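Local atomic coordinates of single-strand DNA-binding protein (Agrobacterium tumefaciens, PDB entry 3BTP), a protein that binds single-stranded DNA regardless of its nucleotide sequence and mediates nuclear uptake of the single-stranded T-DNA copies in plant transformation. Residues R113-I118 with L151-V156; N158-P163 with S311-D316; A165-D170 with Q193-V198. All blocks are in the same frame, centred on the assembly; numbering follows the deposited sequence.

Contact 1 of 3, residues R113-I118 with L151-V156; sequences RTDEYI and LYRDGV
R113, D115 and R153 join in a salt-bridge network beside the beginning of an antiparallel strand pair. The two guanidinium groups lie flat on one another, their centres 3.9 Å apart and their planes tilted by only 11°, with R113 NH1 sitting over the middle of one face of R153. Such stacking of like charges is probably made tolerable by the carboxylate of D115. R113 NH1 donates to D115 OD1 at 2.8 Å, almost within its own guanidinium plane. D115 OD2 stands 3.1 Å from R153 NH1, but well out of the plane of that guanidinium, so the attraction is one of charge and no N-H is aimed at the oxygen. R153 reaches the pair with CG anti to its backbone N (chi1 -168°) and an extended chain. E304 gives R153 a second acidic partner, while K266 gives D115 a further basic one.

The backbones meet by regular pairing. I118 and L151 form a hydrogen-bonded pair, with L151 N to I118 O at 2.8 Å and I118 N to L151 O at 3.0 Å. Y117 and Y152 form the adjoining non-hydrogen-bonded pair, and R153 N then donates to E116 O at 3.0 Å.

Apolar contact is modest: I118 CB and L151 CB lie 4.2 Å apart on one face of the sheet. Y159 and L264 cover these two residues, bringing in strands 159-160 and 263-266, whereas Y152, on the other face, packs against W199, H203 and M206 of helix 186-206.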
loop_
_atom_site.group_PDB
_atom_site.type_symbol
_atom_site.label_atom_id
_atom_site.label_comp_id
_atom_site.label_asym_id
_atom_site.label_seq_id
_atom_site.Cartn_x
_atom_site.Cartn_y
_atom_site.Cartn_z
ATOM N N ARG A 113 0.002 -15.579 -15.292
ATOM C CA ARG A 113 -1.219 -15.763 -14.528
ATOM C C ARG A 113 -2.395 -15.710 -15.450
ATOM O O ARG A 113 -2.456 -14.876 -16.358
ATOM C CB ARG A 113 -1.359 -14.657 -13.516
ATOM C CG ARG A 113 -0.422 -14.728 -12.311
ATOM C CD ARG A 113 -1.175 -13.956 -11.261
ATOM N NE ARG A 113 -1.174 -14.688 -10.038
ATOM C CZ ARG A 113 -2.209 -15.081 -9.328
ATOM N NH1 ARG A 113 -3.439 -14.809 -9.671
ATOM N NH2 ARG A 113 -1.947 -15.745 -8.219
ATOM N N THR A 114 -3.343 -16.592 -15.198
ATOM C CA THR A 114 -4.614 -16.623 -15.926
ATOM C C THR A 114 -5.555 -15.407 -15.667
ATOM O O THR A 114 -6.445 -15.150 -16.441
ATOM C CB THR A 114 -5.370 -17.922 -15.604
ATOM O OG1 THR A 114 -5.675 -17.948 -14.202
ATOM C CG2 THR A 114 -4.513 -19.197 -16.038
ATOM N N ASP A 115 -5.310 -14.664 -14.592
ATOM C CA ASP A 115 -6.099 -13.521 -14.173
ATOM C C ASP A 115 -5.303 -12.209 -14.194
ATOM O O ASP A 115 -5.620 -11.268 -13.476
ATOM C CB ASP A 115 -6.676 -13.812 -12.761
ATOM C CG ASP A 115 -5.587 -13.900 -11.676
ATOM O OD1 ASP A 115 -4.431 -13.742 -12.070
ATOM O OD2 ASP A 115 -5.877 -14.098 -10.450
ATOM N N GLU A 116 -4.279 -12.138 -15.034
ATOM C CA GLU A 116 -3.363 -10.985 -15.105
ATOM C C GLU A 116 -4.049 -9.712 -15.694
ATOM O O GLU A 116 -3.512 -8.595 -15.587
ATOM C CB GLU A 116 -2.100 -11.390 -15.908
ATOM C CG GLU A 116 -2.329 -11.699 -17.429
ATOM C CD GLU A 116 -0.967 -11.883 -18.262
ATOM O OE1 GLU A 116 0.176 -11.575 -17.788
ATOM O OE2 GLU A 116 -1.058 -12.338 -19.422
ATOM N N TYR A 117 -5.206 -9.915 -16.377
ATOM C CA TYR A 117 -6.114 -8.821 -16.676
ATOM C C TYR A 117 -7.580 -9.241 -16.613
ATOM O O TYR A 117 -7.926 -10.447 -16.695
ATOM C CB TYR A 117 -5.730 -7.980 -17.948
ATOM C CG TYR A 117 -5.988 -8.700 -19.275
ATOM C CD1 TYR A 117 -7.272 -8.693 -19.861
ATOM C CD2 TYR A 117 -4.955 -9.438 -19.904
ATOM C CE1 TYR A 117 -7.537 -9.369 -21.052
ATOM C CE2 TYR A 117 -5.184 -10.082 -21.110
ATOM C CZ TYR A 117 -6.481 -10.060 -21.670
ATOM O OH TYR A 117 -6.711 -10.731 -22.833
ATOM N N ILE A 118 -8.413 -8.222 -16.404
ATOM C CA ILE A 118 -9.842 -8.312 -16.461
ATOM C C ILE A 118 -10.335 -7.233 -17.464
ATOM O O ILE A 118 -9.875 -6.090 -17.428
ATOM C CB ILE A 118 -10.467 -8.065 -15.069
ATOM C CG1 ILE A 118 -9.927 -9.058 -14.004
ATOM C CG2 ILE A 118 -11.988 -8.090 -15.139
ATOM C CD1 ILE A 118 -10.288 -8.698 -12.598
ATOM N N LEU A 151 -8.192 -3.915 -16.695
ATOM C CA LEU A 151 -7.642 -3.910 -15.336
ATOM C C LEU A 151 -6.428 -4.854 -15.309
ATOM O O LEU A 151 -6.579 -5.974 -15.718
ATOM C CB LEU A 151 -8.734 -4.305 -14.316
ATOM C CG LEU A 151 -9.870 -3.293 -14.020
ATOM C CD1 LEU A 151 -10.864 -3.779 -12.951
ATOM C CD2 LEU A 151 -9.347 -1.884 -13.530
ATOM N N TYR A 152 -5.224 -4.350 -14.934
ATOM C CA TYR A 152 -3.979 -5.165 -14.889
ATOM C C TYR A 152 -3.646 -5.569 -13.429
ATOM O O TYR A 152 -3.603 -4.703 -12.559
ATOM C CB TYR A 152 -2.825 -4.365 -15.459
ATOM C CG TYR A 152 -3.093 -3.847 -16.832
ATOM C CD1 TYR A 152 -2.823 -4.644 -17.947
ATOM C CD2 TYR A 152 -3.661 -2.579 -17.034
ATOM C CE1 TYR A 152 -3.105 -4.198 -19.211
ATOM C CE2 TYR A 152 -3.950 -2.113 -18.304
ATOM C CZ TYR A 152 -3.641 -2.927 -19.384
ATOM O OH TYR A 152 -3.855 -2.487 -20.653
ATOM N N ARG A 153 -3.429 -6.844 -13.175
ATOM C CA ARG A 153 -3.122 -7.355 -11.836
ATOM C C ARG A 153 -1.661 -6.961 -11.524
ATOM O O ARG A 153 -0.797 -7.112 -12.381
ATOM C CB ARG A 153 -3.249 -8.869 -11.819
ATOM C CG ARG A 153 -3.239 -9.484 -10.401
ATOM C CD ARG A 153 -3.045 -11.044 -10.445
ATOM N NE ARG A 153 -3.001 -11.600 -9.072
ATOM C CZ ARG A 153 -4.063 -11.818 -8.285
ATOM N NH1 ARG A 153 -5.313 -11.599 -8.722
ATOM N NH2 ARG A 153 -3.885 -12.304 -7.048
ATOM N N ASP A 154 -1.382 -6.398 -10.339
ATOM C CA ASP A 154 -0.001 -6.099 -9.940
ATOM C C ASP A 154 0.537 -7.271 -9.116
ATOM O O ASP A 154 -0.111 -8.313 -9.060
ATOM C CB ASP A 154 0.148 -4.735 -9.238
ATOM C CG ASP A 154 -0.349 -4.712 -7.760
ATOM O OD1 ASP A 154 -0.781 -5.757 -7.208
ATOM O OD2 ASP A 154 -0.360 -3.579 -7.161
ATOM N N GLY A 155 1.683 -7.082 -8.434
ATOM C CA GLY A 155 2.301 -8.190 -7.721
ATOM C C GLY A 155 1.587 -8.725 -6.494
ATOM O O GLY A 155 1.843 -9.848 -6.093
ATOM N N VAL A 156 0.688 -7.945 -5.915
ATOM C CA VAL A 156 -0.149 -8.359 -4.775
ATOM C C VAL A 156 -1.645 -8.581 -5.132
ATOM O O VAL A 156 -2.459 -8.851 -4.246
ATOM C CB VAL A 156 0.003 -7.361 -3.551
ATOM C CG1 VAL A 156 1.482 -7.329 -3.077
ATOM C CG2 VAL A 156 -0.356 -5.946 -3.933
#

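Contact 2 of 3, residues N158-P163 with S311-D316; sequences NYYPPP and SGIMHD
I313 and Y160 make the dense part of this contact, lying side by side and pointing the same way. I313 CD1 comes to 3.4 Å from Y160 CE1, and I313 CG2 sits over the ring face as a CH-pi contact, 4.2 Å from the centroid. The same methyl also covers one face of the H315 ring and so lies between the two aromatic groups.

Backbone bonds keep this part in register: Y159 and M314 form a single antiparallel hydrogen-bonded bridge, Y159 N to M314 O and M314 N to Y159 O both measuring 2.9 Å. Next to it, N158 OD1 accepts from D316 N at 3.1 Å on a lone pair in the plane of its carbonyl, while N158 ND2 is held by D154. H315 ND1 is buried without a partner, although NE2 bonds to an acidic side chain of another protein's chain.

Contacts are fewer at the other end, though it too is buried. P161 and G312 meet by van der Waals contact alone, P161 CD lying 3.8 Å from G312 O, and the proline ring leaves little room for a side chain at G312.

Strand 159-160 is an edge of the sheet containing 149-153, and 314-316 an edge of the one containing 304-308; their bridge joins the two four-stranded sheets, with L164 of helix 162-167 packed on I313.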
loop_
_atom_site.group_PDB
_atom_site.type_symbol
_atom_site.label_atom_id
_atom_site.label_comp_id
_atom_site.label_asym_id
_atom_site.label_seq_id
_atom_site.Cartn_x
_atom_site.Cartn_y
_atom_site.Cartn_z
ATOM N N ASN A 158 -3.758 -6.304 -6.563
ATOM C CA ASN A 158 -4.433 -5.022 -6.894
ATOM C C ASN A 158 -4.592 -4.970 -8.398
ATOM O O ASN A 158 -3.767 -5.553 -9.125
ATOM C CB ASN A 158 -3.616 -3.815 -6.477
ATOM C CG ASN A 158 -3.186 -3.861 -5.014
ATOM O OD1 ASN A 158 -3.927 -4.260 -4.115
ATOM N ND2 ASN A 158 -1.956 -3.452 -4.783
ATOM N N TYR A 159 -5.643 -4.302 -8.850
ATOM C CA TYR A 159 -5.932 -4.158 -10.273
ATOM C C TYR A 159 -5.945 -2.664 -10.666
ATOM O O TYR A 159 -6.690 -1.827 -10.098
ATOM C CB TYR A 159 -7.264 -4.907 -10.657
ATOM C CG TYR A 159 -7.096 -6.429 -10.860
ATOM C CD1 TYR A 159 -6.784 -6.955 -12.082
ATOM C CD2 TYR A 159 -7.191 -7.306 -9.807
ATOM C CE1 TYR A 159 -6.623 -8.343 -12.278
ATOM C CE2 TYR A 159 -7.000 -8.708 -9.967
ATOM C CZ TYR A 159 -6.728 -9.214 -11.214
ATOM O OH TYR A 159 -6.519 -10.569 -11.399
ATOM N N TYR A 160 -5.130 -2.347 -11.653
ATOM C CA TYR A 160 -4.922 -0.964 -12.130
ATOM C C TYR A 160 -5.531 -0.800 -13.484
ATOM O O TYR A 160 -5.310 -1.634 -14.357
ATOM C CB TYR A 160 -3.430 -0.649 -12.313
ATOM C CG TYR A 160 -2.655 -0.396 -11.038
ATOM C CD1 TYR A 160 -2.298 0.905 -10.680
ATOM C CD2 TYR A 160 -2.297 -1.449 -10.177
ATOM C CE1 TYR A 160 -1.580 1.149 -9.541
ATOM C CE2 TYR A 160 -1.608 -1.210 -8.998
ATOM C CZ TYR A 160 -1.241 0.102 -8.688
ATOM O OH TYR A 160 -0.492 0.393 -7.560
ATOM N N PRO A 161 -6.269 0.322 -13.667
ATOM C CA PRO A 161 -6.769 0.703 -14.994
ATOM C C PRO A 161 -5.622 1.384 -15.689
ATOM O O PRO A 161 -4.639 1.699 -15.030
ATOM C CB PRO A 161 -7.948 1.664 -14.676
ATOM C CG PRO A 161 -7.550 2.328 -13.331
ATOM C CD PRO A 161 -6.630 1.304 -12.597
ATOM N N PRO A 162 -5.721 1.607 -17.020
ATOM C CA PRO A 162 -4.582 1.865 -17.883
ATOM C C PRO A 162 -3.687 3.076 -17.582
ATOM O O PRO A 162 -2.494 2.881 -17.611
ATOM C CB PRO A 162 -5.232 1.958 -19.299
ATOM C CG PRO A 162 -6.456 1.112 -19.153
ATOM C CD PRO A 162 -6.960 1.497 -17.817
ATOM N N PRO A 163 -4.272 4.314 -17.374
ATOM C CA PRO A 163 -3.427 5.524 -17.165
ATOM C C PRO A 163 -2.597 5.378 -15.889
ATOM O O PRO A 163 -1.456 5.834 -15.852
ATOM C CB PRO A 163 -4.433 6.650 -16.926
ATOM C CG PRO A 163 -5.829 5.969 -16.693
ATOM C CD PRO A 163 -5.730 4.594 -17.288
ATOM N N SER A 311 -8.912 6.843 -7.042
ATOM C CA SER A 311 -8.138 6.924 -8.265
ATOM C C SER A 311 -8.633 5.984 -9.366
ATOM O O SER A 311 -8.358 6.155 -10.608
ATOM C CB SER A 311 -6.667 6.696 -7.935
ATOM O OG SER A 311 -6.505 5.341 -7.505
ATOM N N GLY A 312 -9.340 4.961 -8.954
ATOM C CA GLY A 312 -9.677 3.959 -9.929
ATOM C C GLY A 312 -9.042 2.616 -9.658
ATOM O O GLY A 312 -9.555 1.622 -10.115
ATOM N N ILE A 313 -7.965 2.581 -8.878
ATOM C CA ILE A 313 -7.358 1.324 -8.456
ATOM C C ILE A 313 -8.279 0.472 -7.593
ATOM O O ILE A 313 -8.858 0.938 -6.655
ATOM C CB ILE A 313 -5.978 1.532 -7.714
ATOM C CG1 ILE A 313 -5.056 2.471 -8.507
ATOM C CG2 ILE A 313 -5.330 0.184 -7.308
ATOM C CD1 ILE A 313 -3.911 2.890 -7.689
ATOM N N MET A 314 -8.351 -0.815 -7.904
ATOM C CA MET A 314 -9.062 -1.797 -7.103
ATOM C C MET A 314 -8.078 -2.571 -6.277
ATOM O O MET A 314 -7.442 -3.521 -6.754
ATOM C CB MET A 314 -9.807 -2.732 -8.066
ATOM C CG MET A 314 -10.665 -1.959 -8.979
ATOM S SD MET A 314 -12.412 -1.892 -8.590
ATOM C CE MET A 314 -12.509 -2.318 -7.042
ATOM N N HIS A 315 -7.938 -2.155 -5.017
ATOM C CA HIS A 315 -7.027 -2.763 -4.102
ATOM C C HIS A 315 -7.637 -4.016 -3.506
ATOM O O HIS A 315 -8.821 -4.019 -3.079
ATOM C CB HIS A 315 -6.618 -1.818 -2.967
ATOM C CG HIS A 315 -5.842 -0.607 -3.396
ATOM N ND1 HIS A 315 -4.468 -0.625 -3.624
ATOM C CD2 HIS A 315 -6.233 0.668 -3.589
ATOM C CE1 HIS A 315 -4.059 0.588 -3.968
ATOM N NE2 HIS A 315 -5.112 1.393 -3.943
ATOM N N ASP A 316 -6.838 -5.093 -3.525
ATOM C CA ASP A 316 -7.161 -6.298 -2.838
ATOM C C ASP A 316 -7.304 -5.965 -1.363
ATOM O O ASP A 316 -6.478 -5.263 -0.763
ATOM C CB ASP A 316 -6.069 -7.342 -3.002
ATOM C CG ASP A 316 -6.506 -8.719 -2.472
ATOM O OD1 ASP A 316 -7.356 -9.421 -3.145
ATOM O OD2 ASP A 316 -6.034 -9.075 -1.374
#

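Contact 3 of 3, residues A165-D170 with Q193-V198; sequences AFERID and QYKLEV
K195 reaches across from its helix to a cluster of oxygens near the end of helix 162-167. Its NZ donates to E167 OE1 at 2.7 Å, a salt bridge met nearly in line with the C-O bond of the carboxylate, and to E167 O at 2.8 Å. A weak third bond runs to I169 O at 2.9 Å. One ammonium group is thus gripped by a side chain and two backbone carbonyls, and its positive charge would be expected to suit the negative pole of the helix end.

The stem of K195 is apolar and used as such. Its CB lies over a face of the F166 ring, 4.1 Å from the centroid in a CH-pi contact, and the chain beyond CG is extended, carrying NZ past F166 O to the carbonyls. I169 CG2 fits against V198 CG1 at 3.9 Å and against Y194 CE2 at 4.2 Å, one turn of the long helix apart. E167 starts away from the other helix, but a bend at chi2 (-60°) turns its carboxylate back to meet K195 at about a right angle.

In this helix-to-helix packing, a lysine of the long helix 186-206 bonds to the last part of the short helix 162-167 and to the turn after it. The turn is itself held by I169 N donating to F166 O.

Further out, W199 meets F166 edge-to-face and also touches I169, F192 meets the F166 ring obliquely, and L171 packs on both Y194 and K195. On the far side of this turn, R168 forms a salt bridge with an acidic side chain of another protein's chain.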
loop_
_atom_site.group_PDB
_atom_site.type_symbol
_atom_site.label_atom_id
_atom_site.label_comp_id
_atom_site.label_asym_id
_atom_site.label_seq_id
_atom_site.Cartn_x
_atom_site.Cartn_y
_atom_site.Cartn_z
ATOM N N ALA A 165 -1.843 2.079 -14.424
ATOM C CA ALA A 165 -0.901 1.020 -14.679
ATOM C C ALA A 165 0.336 1.513 -15.389
ATOM O O ALA A 165 1.445 1.077 -15.080
ATOM C CB ALA A 165 -1.606 -0.242 -15.499
ATOM N N PHE A 166 0.152 2.387 -16.387
ATOM C CA PHE A 166 1.267 2.974 -17.123
ATOM C C PHE A 166 2.217 3.764 -16.199
ATOM O O PHE A 166 3.434 3.539 -16.190
ATOM C CB PHE A 166 0.732 3.893 -18.219
ATOM C CG PHE A 166 1.839 4.426 -19.157
ATOM C CD1 PHE A 166 2.292 3.692 -20.244
ATOM C CD2 PHE A 166 2.387 5.649 -18.962
ATOM C CE1 PHE A 166 3.323 4.191 -21.059
ATOM C CE2 PHE A 166 3.393 6.129 -19.777
ATOM C CZ PHE A 166 3.855 5.389 -20.808
ATOM N N GLU A 167 1.677 4.720 -15.441
ATOM C CA GLU A 167 2.527 5.544 -14.551
ATOM C C GLU A 167 3.147 4.736 -13.413
ATOM O O GLU A 167 4.181 5.135 -12.859
ATOM C CB GLU A 167 1.775 6.803 -14.032
ATOM C CG GLU A 167 1.643 7.856 -15.195
ATOM C CD GLU A 167 3.043 8.319 -15.744
ATOM O OE1 GLU A 167 4.084 8.042 -15.083
ATOM O OE2 GLU A 167 3.134 8.981 -16.789
ATOM N N ARG A 168 2.539 3.622 -13.058
ATOM C CA ARG A 168 3.103 2.741 -12.024
ATOM C C ARG A 168 4.396 2.038 -12.483
ATOM O O ARG A 168 5.170 1.540 -11.656
ATOM C CB ARG A 168 2.029 1.738 -11.530
ATOM C CG ARG A 168 2.502 0.467 -10.781
ATOM C CD ARG A 168 2.513 0.781 -9.321
ATOM N NE ARG A 168 3.155 -0.135 -8.337
ATOM C CZ ARG A 168 4.451 -0.157 -8.069
ATOM N NH1 ARG A 168 5.320 0.532 -8.807
ATOM N NH2 ARG A 168 4.883 -0.896 -7.076
ATOM N N ILE A 169 4.665 2.005 -13.787
ATOM C CA ILE A 169 5.992 1.561 -14.228
ATOM C C ILE A 169 7.030 2.508 -13.622
ATOM O O ILE A 169 6.901 3.758 -13.692
ATOM C CB ILE A 169 6.156 1.413 -15.758
ATOM C CG1 ILE A 169 5.099 0.421 -16.384
ATOM C CG2 ILE A 169 7.637 0.969 -16.070
ATOM C CD1 ILE A 169 4.583 0.755 -17.915
ATOM N N ASP A 170 8.023 1.966 -12.941
ATOM C CA ASP A 170 8.957 2.878 -12.263
ATOM C C ASP A 170 10.238 3.044 -13.094
ATOM O O ASP A 170 10.591 2.167 -13.865
ATOM C CB ASP A 170 9.295 2.430 -10.840
ATOM C CG ASP A 170 10.033 1.142 -10.833
ATOM O OD1 ASP A 170 9.609 0.258 -11.608
ATOM O OD2 ASP A 170 11.061 1.015 -10.093
ATOM N N GLN A 193 9.077 7.609 -22.829
ATOM C CA GLN A 193 9.602 6.694 -23.829
ATOM C C GLN A 193 10.068 5.475 -23.081
ATOM O O GLN A 193 9.832 4.361 -23.526
ATOM C CB GLN A 193 10.764 7.317 -24.704
ATOM C CG GLN A 193 10.345 8.340 -25.740
ATOM C CD GLN A 193 11.541 9.010 -26.567
ATOM O OE1 GLN A 193 12.697 9.209 -26.073
ATOM N NE2 GLN A 193 11.233 9.349 -27.836
ATOM N N TYR A 194 10.722 5.658 -21.939
ATOM C CA TYR A 194 11.087 4.465 -21.133
ATOM C C TYR A 194 9.861 3.592 -20.743
ATOM O O TYR A 194 9.858 2.361 -20.934
ATOM C CB TYR A 194 11.899 4.816 -19.868
ATOM C CG TYR A 194 12.180 3.532 -19.071
ATOM C CD1 TYR A 194 13.304 2.749 -19.343
ATOM C CD2 TYR A 194 11.254 3.057 -18.113
ATOM C CE1 TYR A 194 13.571 1.537 -18.614
ATOM C CE2 TYR A 194 11.481 1.860 -17.385
ATOM C CZ TYR A 194 12.627 1.105 -17.651
ATOM O OH TYR A 194 12.832 -0.068 -16.948
ATOM N N LYS A 195 8.835 4.216 -20.138
ATOM C CA LYS A 195 7.607 3.456 -19.746
ATOM C C LYS A 195 6.845 2.880 -20.968
ATOM O O LYS A 195 6.285 1.785 -20.888
ATOM C CB LYS A 195 6.691 4.316 -18.842
ATOM C CG LYS A 195 7.346 4.794 -17.524
ATOM C CD LYS A 195 6.334 5.495 -16.618
ATOM C CE LYS A 195 7.011 6.184 -15.515
ATOM N NZ LYS A 195 6.099 6.449 -14.356
ATOM N N LEU A 196 6.808 3.640 -22.080
ATOM C CA LEU A 196 6.179 3.189 -23.360
ATOM C C LEU A 196 6.754 1.858 -23.848
ATOM O O LEU A 196 5.997 0.966 -24.265
ATOM C CB LEU A 196 6.257 4.276 -24.459
ATOM C CG LEU A 196 5.534 4.035 -25.792
ATOM C CD1 LEU A 196 3.982 3.973 -25.583
ATOM C CD2 LEU A 196 5.907 5.068 -26.913
ATOM N N GLU A 197 8.065 1.650 -23.705
ATOM C CA GLU A 197 8.623 0.364 -24.153
ATOM C C GLU A 197 8.310 -0.795 -23.223
ATOM O O GLU A 197 8.094 -1.873 -23.648
ATOM C CB GLU A 197 10.117 0.430 -24.337
ATOM C CG GLU A 197 10.677 1.773 -24.548
ATOM C CD GLU A 197 12.039 1.665 -25.204
ATOM O OE1 GLU A 197 12.974 1.098 -24.534
ATOM O OE2 GLU A 197 12.137 2.099 -26.399
ATOM N N VAL A 198 8.313 -0.565 -21.920
ATOM C CA VAL A 198 7.870 -1.574 -20.970
ATOM C C VAL A 198 6.411 -1.900 -21.257
ATOM O O VAL A 198 6.037 -3.058 -21.353
ATOM C CB VAL A 198 8.098 -1.068 -19.547
ATOM C CG1 VAL A 198 7.671 -2.099 -18.535
ATOM C CG2 VAL A 198 9.605 -0.751 -19.422
#

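In the fold
From the N terminus, the first strand starts in contact 1, and the chain passes through strand 127-132 and helix 142-147 before strand 149-153 returns to close that loop. Contact 1 is complete before contact 2 opens at N158, on the next strand of the same sheet, where Y152 and Y160 share a backbone bond. Contact 2 stays open for about 150 residues, until 311-316 closes it. Contact 3 opens and closes within that span, linking helix 162-167 to helix 186-206. Y160 and A165 touch between contacts 2 and 3, and Y152 and A165 between contacts 1 and 3. Together, the three tie two four-stranded sheets to the long helix.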